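Local coordinates for protein E1 (Kluyveromyces marxianus, PDB 3VX6) that acts as the E1-like enzyme of autophagy, activating the ubiquitin-like proteins ATG12 and ATG8 for their conjugation to ATG5 and phosphatidylethanolamine, at residues D130-M142 with L270-L280. Residues are numbered along the deposited sequence; the frame is centred on the assembly and turned at random.
Sequences DLKKYKFYYWICM and LAPKSIDLSSL
Trp139 lays one face of its indole over the backbone of Ala271 and Pro272, the Pro272 CD methylene 4.1 Å from the centroid of the six-membered ring. With CG anti to the backbone N (chi1 -152°), the indole reaches across to residues 270-272, where its outer rim, at CZ2, comes 3.9 Å from Leu270 CD2. Its NE1 donates a hydrogen bond to the Glu263 carbonyl. Replacing Trp139 by an alanine would probably leave a gap under Ala271 and Pro272 and the Glu263 carbonyl without this donor. On the sheet face carrying Phe136, Tyr138 and Ile275, the Lys273 CB lies over the Tyr138 ring, 3.7 Å from its centroid. Ile275 wedges between the two aromatic residues, CG2 against the Tyr138 ring edge, 3.7 Å from CE1, and CG1 3.9 Å from Phe136 CB; Phe24 of helix 21-33 meets both rings. On the other face the Ser274 CB bump rests off-centre against the Tyr137 ring. Lys135 and Asp276 run side by side, their charged ends too far apart for a salt bridge. Between these layers, Ile275 N donates to Phe136 O (3.0 Å) and Phe136 N to Ile275 O (3.3 Å); Lys273 N donates to Tyr138 O, the return bond being less certain. Strand 273-275 thus adds a short antiparallel strand to 135-144, which also pairs with 123-130 and 260-262, extending the mixed sheet of the Atg7 N-terminal domain.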
loop_
_atom_site.group_PDB
_atom_site.type_symbol
_atom_site.label_atom_id
_atom_site.label_comp_id
_atom_site.label_asym_id
_atom_site.label_seq_id
_atom_site.Cartn_x
_atom_site.Cartn_y
_atom_site.Cartn_z
ATOM N N ASP A 130 12.982 -4.528 21.357
ATOM C CA ASP A 130 13.555 -4.533 22.695
ATOM C C ASP A 130 14.364 -5.812 22.810
ATOM O O ASP A 130 13.891 -6.823 23.319
ATOM C CB ASP A 130 12.459 -4.517 23.757
ATOM C CG ASP A 130 13.018 -4.441 25.158
ATOM O OD1 ASP A 130 12.215 -4.350 26.115
ATOM O OD2 ASP A 130 14.264 -4.469 25.298
ATOM N N LEU A 131 15.587 -5.763 22.311
ATOM C CA LEU A 131 16.448 -6.923 22.340
ATOM C C LEU A 131 16.866 -7.296 23.765
ATOM O O LEU A 131 17.581 -8.275 23.974
ATOM C CB LEU A 131 17.662 -6.664 21.445
ATOM C CG LEU A 131 17.288 -6.131 20.056
ATOM C CD1 LEU A 131 18.509 -6.119 19.145
ATOM C CD2 LEU A 131 16.203 -7.000 19.459
ATOM N N LYS A 132 16.408 -6.519 24.742
ATOM C CA LYS A 132 16.726 -6.786 26.144
ATOM C C LYS A 132 15.647 -7.688 26.732
ATOM O O LYS A 132 15.853 -8.888 26.911
ATOM C CB LYS A 132 16.787 -5.473 26.936
ATOM C CG LYS A 132 16.913 -5.636 28.454
ATOM C CD LYS A 132 16.698 -4.301 29.161
ATOM C CE LYS A 132 16.783 -4.433 30.677
ATOM N NZ LYS A 132 16.607 -3.111 31.357
ATOM N N LYS A 133 14.490 -7.099 27.022
ATOM C CA LYS A 133 13.362 -7.825 27.589
ATOM C C LYS A 133 12.766 -8.746 26.520
ATOM O O LYS A 133 11.724 -9.376 26.722
ATOM C CB LYS A 133 12.333 -6.812 28.096
ATOM C CG LYS A 133 12.985 -5.726 28.951
ATOM C CD LYS A 133 12.054 -4.582 29.333
ATOM C CE LYS A 133 12.855 -3.472 30.023
ATOM N NZ LYS A 133 12.018 -2.372 30.577
ATOM N N TYR A 134 13.471 -8.815 25.389
ATOM C CA TYR A 134 13.112 -9.622 24.223
ATOM C C TYR A 134 11.636 -9.495 23.806
ATOM O O TYR A 134 10.906 -10.480 23.700
ATOM C CB TYR A 134 13.495 -11.083 24.473
ATOM C CG TYR A 134 13.636 -11.875 23.198
ATOM C CD1 TYR A 134 12.524 -12.147 22.405
ATOM C CD2 TYR A 134 14.882 -12.325 22.759
ATOM C CE1 TYR A 134 12.635 -12.846 21.204
ATOM C CE2 TYR A 134 15.005 -13.032 21.545
ATOM C CZ TYR A 134 13.868 -13.282 20.777
ATOM O OH TYR A 134 13.939 -13.947 19.574
ATOM N N LYS A 135 11.219 -8.256 23.561
ATOM C CA LYS A 135 9.853 -7.943 23.163
ATOM C C LYS A 135 9.958 -6.985 21.984
ATOM O O LYS A 135 10.741 -6.040 22.012
ATOM C CB LYS A 135 9.111 -7.272 24.320
ATOM C CG LYS A 135 9.211 -8.030 25.639
ATOM C CD LYS A 135 8.687 -7.208 26.812
ATOM C CE LYS A 135 8.921 -7.925 28.144
ATOM N NZ LYS A 135 8.538 -7.083 29.317
ATOM N N PHE A 136 9.163 -7.229 20.949
ATOM C CA PHE A 136 9.207 -6.397 19.756
ATOM C C PHE A 136 7.929 -5.646 19.483
ATOM O O PHE A 136 6.959 -6.228 19.027
ATOM C CB PHE A 136 9.547 -7.257 18.552
ATOM C CG PHE A 136 10.854 -7.948 18.683
ATOM C CD1 PHE A 136 11.992 -7.436 18.063
ATOM C CD2 PHE A 136 10.970 -9.084 19.477
ATOM C CE1 PHE A 136 13.229 -8.043 18.233
ATOM C CE2 PHE A 136 12.201 -9.697 19.655
ATOM C CZ PHE A 136 13.335 -9.174 19.030
ATOM N N TYR A 137 7.949 -4.345 19.750
ATOM C CA TYR A 137 6.804 -3.485 19.519
ATOM C C TYR A 137 6.886 -2.970 18.078
ATOM O O TYR A 137 7.935 -2.506 17.642
ATOM C CB TYR A 137 6.849 -2.312 20.493
ATOM C CG TYR A 137 6.996 -2.733 21.940
ATOM C CD1 TYR A 137 5.936 -2.605 22.841
ATOM C CD2 TYR A 137 8.190 -3.295 22.407
ATOM C CE1 TYR A 137 6.060 -3.028 24.172
ATOM C CE2 TYR A 137 8.324 -3.725 23.737
ATOM C CZ TYR A 137 7.255 -3.589 24.607
ATOM O OH TYR A 137 7.371 -4.038 25.898
ATOM N N TYR A 138 5.801 -3.071 17.322
ATOM C CA TYR A 138 5.826 -2.567 15.959
ATOM C C TYR A 138 4.473 -2.096 15.490
ATOM O O TYR A 138 3.439 -2.410 16.082
ATOM C CB TYR A 138 6.335 -3.609 14.981
ATOM C CG TYR A 138 5.470 -4.827 14.885
ATOM C CD1 TYR A 138 5.393 -5.722 15.945
ATOM C CD2 TYR A 138 4.764 -5.117 13.714
ATOM C CE1 TYR A 138 4.645 -6.878 15.850
ATOM C CE2 TYR A 138 4.007 -6.280 13.601
ATOM C CZ TYR A 138 3.954 -7.159 14.679
ATOM O OH TYR A 138 3.225 -8.325 14.608
ATOM N N TRP A 139 4.501 -1.336 14.405
ATOM C CA TRP A 139 3.298 -0.794 13.835
ATOM C C TRP A 139 3.508 -0.594 12.350
ATOM O O TRP A 139 4.413 0.132 11.927
ATOM C CB TRP A 139 2.982 0.537 14.489
ATOM C CG TRP A 139 1.539 0.850 14.481
ATOM C CD1 TRP A 139 0.563 0.214 13.770
ATOM C CD2 TRP A 139 0.886 1.868 15.240
ATOM N NE1 TRP A 139 -0.657 0.772 14.044
ATOM C CE2 TRP A 139 -0.488 1.791 14.944
ATOM C CE3 TRP A 139 1.332 2.841 16.143
ATOM C CZ2 TRP A 139 -1.426 2.649 15.520
ATOM C CZ3 TRP A 139 0.398 3.693 16.715
ATOM C CH2 TRP A 139 -0.966 3.591 16.400
ATOM N N ILE A 140 2.674 -1.248 11.552
ATOM C CA ILE A 140 2.789 -1.122 10.115
ATOM C C ILE A 140 1.647 -0.276 9.598
ATOM O O ILE A 140 0.558 -0.257 10.183
ATOM C CB ILE A 140 2.748 -2.493 9.425
ATOM C CG1 ILE A 140 3.859 -3.383 9.984
ATOM C CG2 ILE A 140 2.915 -2.322 7.924
ATOM C CD1 ILE A 140 3.922 -4.774 9.370
ATOM N N CYS A 141 1.917 0.450 8.518
ATOM C CA CYS A 141 0.915 1.287 7.882
ATOM C C CYS A 141 1.194 1.299 6.393
ATOM O O CYS A 141 2.338 1.197 5.958
ATOM C CB CYS A 141 0.953 2.723 8.416
ATOM S SG CYS A 141 2.239 3.795 7.714
ATOM N N MET A 142 0.131 1.369 5.614
ATOM C CA MET A 142 0.251 1.456 4.170
ATOM C C MET A 142 -0.520 2.748 3.939
ATOM O O MET A 142 -1.746 2.744 3.914
ATOM C CB MET A 142 -0.438 0.272 3.502
ATOM C CG MET A 142 -0.235 0.232 2.008
ATOM S SD MET A 142 -1.006 -1.203 1.327
ATOM C CE MET A 142 0.345 -2.373 1.254
ATOM N N LEU A 270 -6.201 0.842 16.958
ATOM C CA LEU A 270 -5.035 1.569 16.458
ATOM C C LEU A 270 -3.950 1.664 17.508
ATOM O O LEU A 270 -3.869 2.631 18.266
ATOM C CB LEU A 270 -5.406 2.983 15.999
ATOM C CG LEU A 270 -5.863 3.138 14.542
ATOM C CD1 LEU A 270 -6.221 4.586 14.280
ATOM C CD2 LEU A 270 -4.763 2.683 13.591
ATOM N N ALA A 271 -3.105 0.648 17.534
ATOM C CA ALA A 271 -2.022 0.587 18.488
ATOM C C ALA A 271 -0.943 -0.364 17.981
ATOM O O ALA A 271 -1.196 -1.241 17.138
ATOM C CB ALA A 271 -2.549 0.112 19.832
ATOM N N PRO A 272 0.281 -0.196 18.484
ATOM C CA PRO A 272 1.393 -1.051 18.078
ATOM C C PRO A 272 1.103 -2.510 18.421
ATOM O O PRO A 272 0.292 -2.796 19.301
ATOM C CB PRO A 272 2.559 -0.507 18.893
ATOM C CG PRO A 272 2.185 0.933 19.109
ATOM C CD PRO A 272 0.725 0.856 19.411
ATOM N N LYS A 273 1.751 -3.424 17.705
ATOM C CA LYS A 273 1.612 -4.845 17.963
ATOM C C LYS A 273 2.915 -5.197 18.670
ATOM O O LYS A 273 3.983 -4.760 18.249
ATOM C CB LYS A 273 1.500 -5.629 16.655
ATOM C CG LYS A 273 0.346 -5.184 15.786
ATOM C CD LYS A 273 0.224 -5.988 14.502
ATOM C CE LYS A 273 -0.509 -7.296 14.718
ATOM N NZ LYS A 273 -0.943 -7.895 13.416
ATOM N N SER A 274 2.840 -5.948 19.761
ATOM C CA SER A 274 4.054 -6.318 20.473
ATOM C C SER A 274 4.148 -7.816 20.605
ATOM O O SER A 274 3.301 -8.451 21.231
ATOM C CB SER A 274 4.083 -5.713 21.871
ATOM O OG SER A 274 2.976 -6.171 22.643
ATOM N N ILE A 275 5.174 -8.388 20.011
ATOM C CA ILE A 275 5.330 -9.812 20.111
ATOM C C ILE A 275 6.493 -10.169 21.019
ATOM O O ILE A 275 7.665 -10.122 20.637
ATOM C CB ILE A 275 5.474 -10.425 18.726
ATOM C CG1 ILE A 275 6.820 -10.003 18.083
ATOM C CG2 ILE A 275 4.251 -9.972 17.837
ATOM C CD1 ILE A 275 7.407 -11.086 17.103
ATOM N N ASP A 276 6.126 -10.478 22.258
ATOM C CA ASP A 276 7.073 -10.825 23.321
ATOM C C ASP A 276 7.486 -12.303 23.218
ATOM O O ASP A 276 7.019 -13.158 23.962
ATOM C CB ASP A 276 6.432 -10.527 24.687
ATOM C CG ASP A 276 7.298 -10.953 25.866
ATOM O OD1 ASP A 276 6.996 -10.564 27.028
ATOM O OD2 ASP A 276 8.267 -11.675 25.630
ATOM N N LEU A 277 8.381 -12.584 22.276
ATOM C CA LEU A 277 8.918 -13.927 22.050
ATOM C C LEU A 277 9.827 -14.277 23.211
ATOM O O LEU A 277 11.039 -14.335 23.048
ATOM C CB LEU A 277 9.747 -13.969 20.780
ATOM C CG LEU A 277 9.074 -14.051 19.414
ATOM C CD1 LEU A 277 10.214 -14.198 18.354
ATOM C CD2 LEU A 277 8.137 -15.283 19.371
ATOM N N SER A 278 9.215 -14.508 24.371
ATOM C CA SER A 278 9.927 -14.844 25.586
ATOM C C SER A 278 8.955 -15.553 26.522
ATOM O O SER A 278 8.892 -15.269 27.712
ATOM C CB SER A 278 10.481 -13.564 26.216
ATOM O OG SER A 278 11.435 -13.901 27.196
ATOM N N SER A 279 8.198 -16.485 25.949
ATOM C CA SER A 279 7.200 -17.249 26.688
ATOM C C SER A 279 7.307 -18.775 26.483
ATOM O O SER A 279 6.356 -19.421 26.018
ATOM C CB SER A 279 5.776 -16.759 26.309
ATOM O OG SER A 279 5.467 -16.999 24.910
ATOM N N LEU A 280 8.463 -19.353 26.812
ATOM C CA LEU A 280 8.641 -20.799 26.681
ATOM C C LEU A 280 7.862 -21.500 27.792
ATOM O O LEU A 280 6.627 -21.640 27.642
ATOM C CB LEU A 280 10.119 -21.183 26.787
ATOM C CG LEU A 280 10.954 -21.104 25.513
ATOM C CD1 LEU A 280 12.400 -21.473 25.818
ATOM C CD2 LEU A 280 10.371 -22.040 24.479
#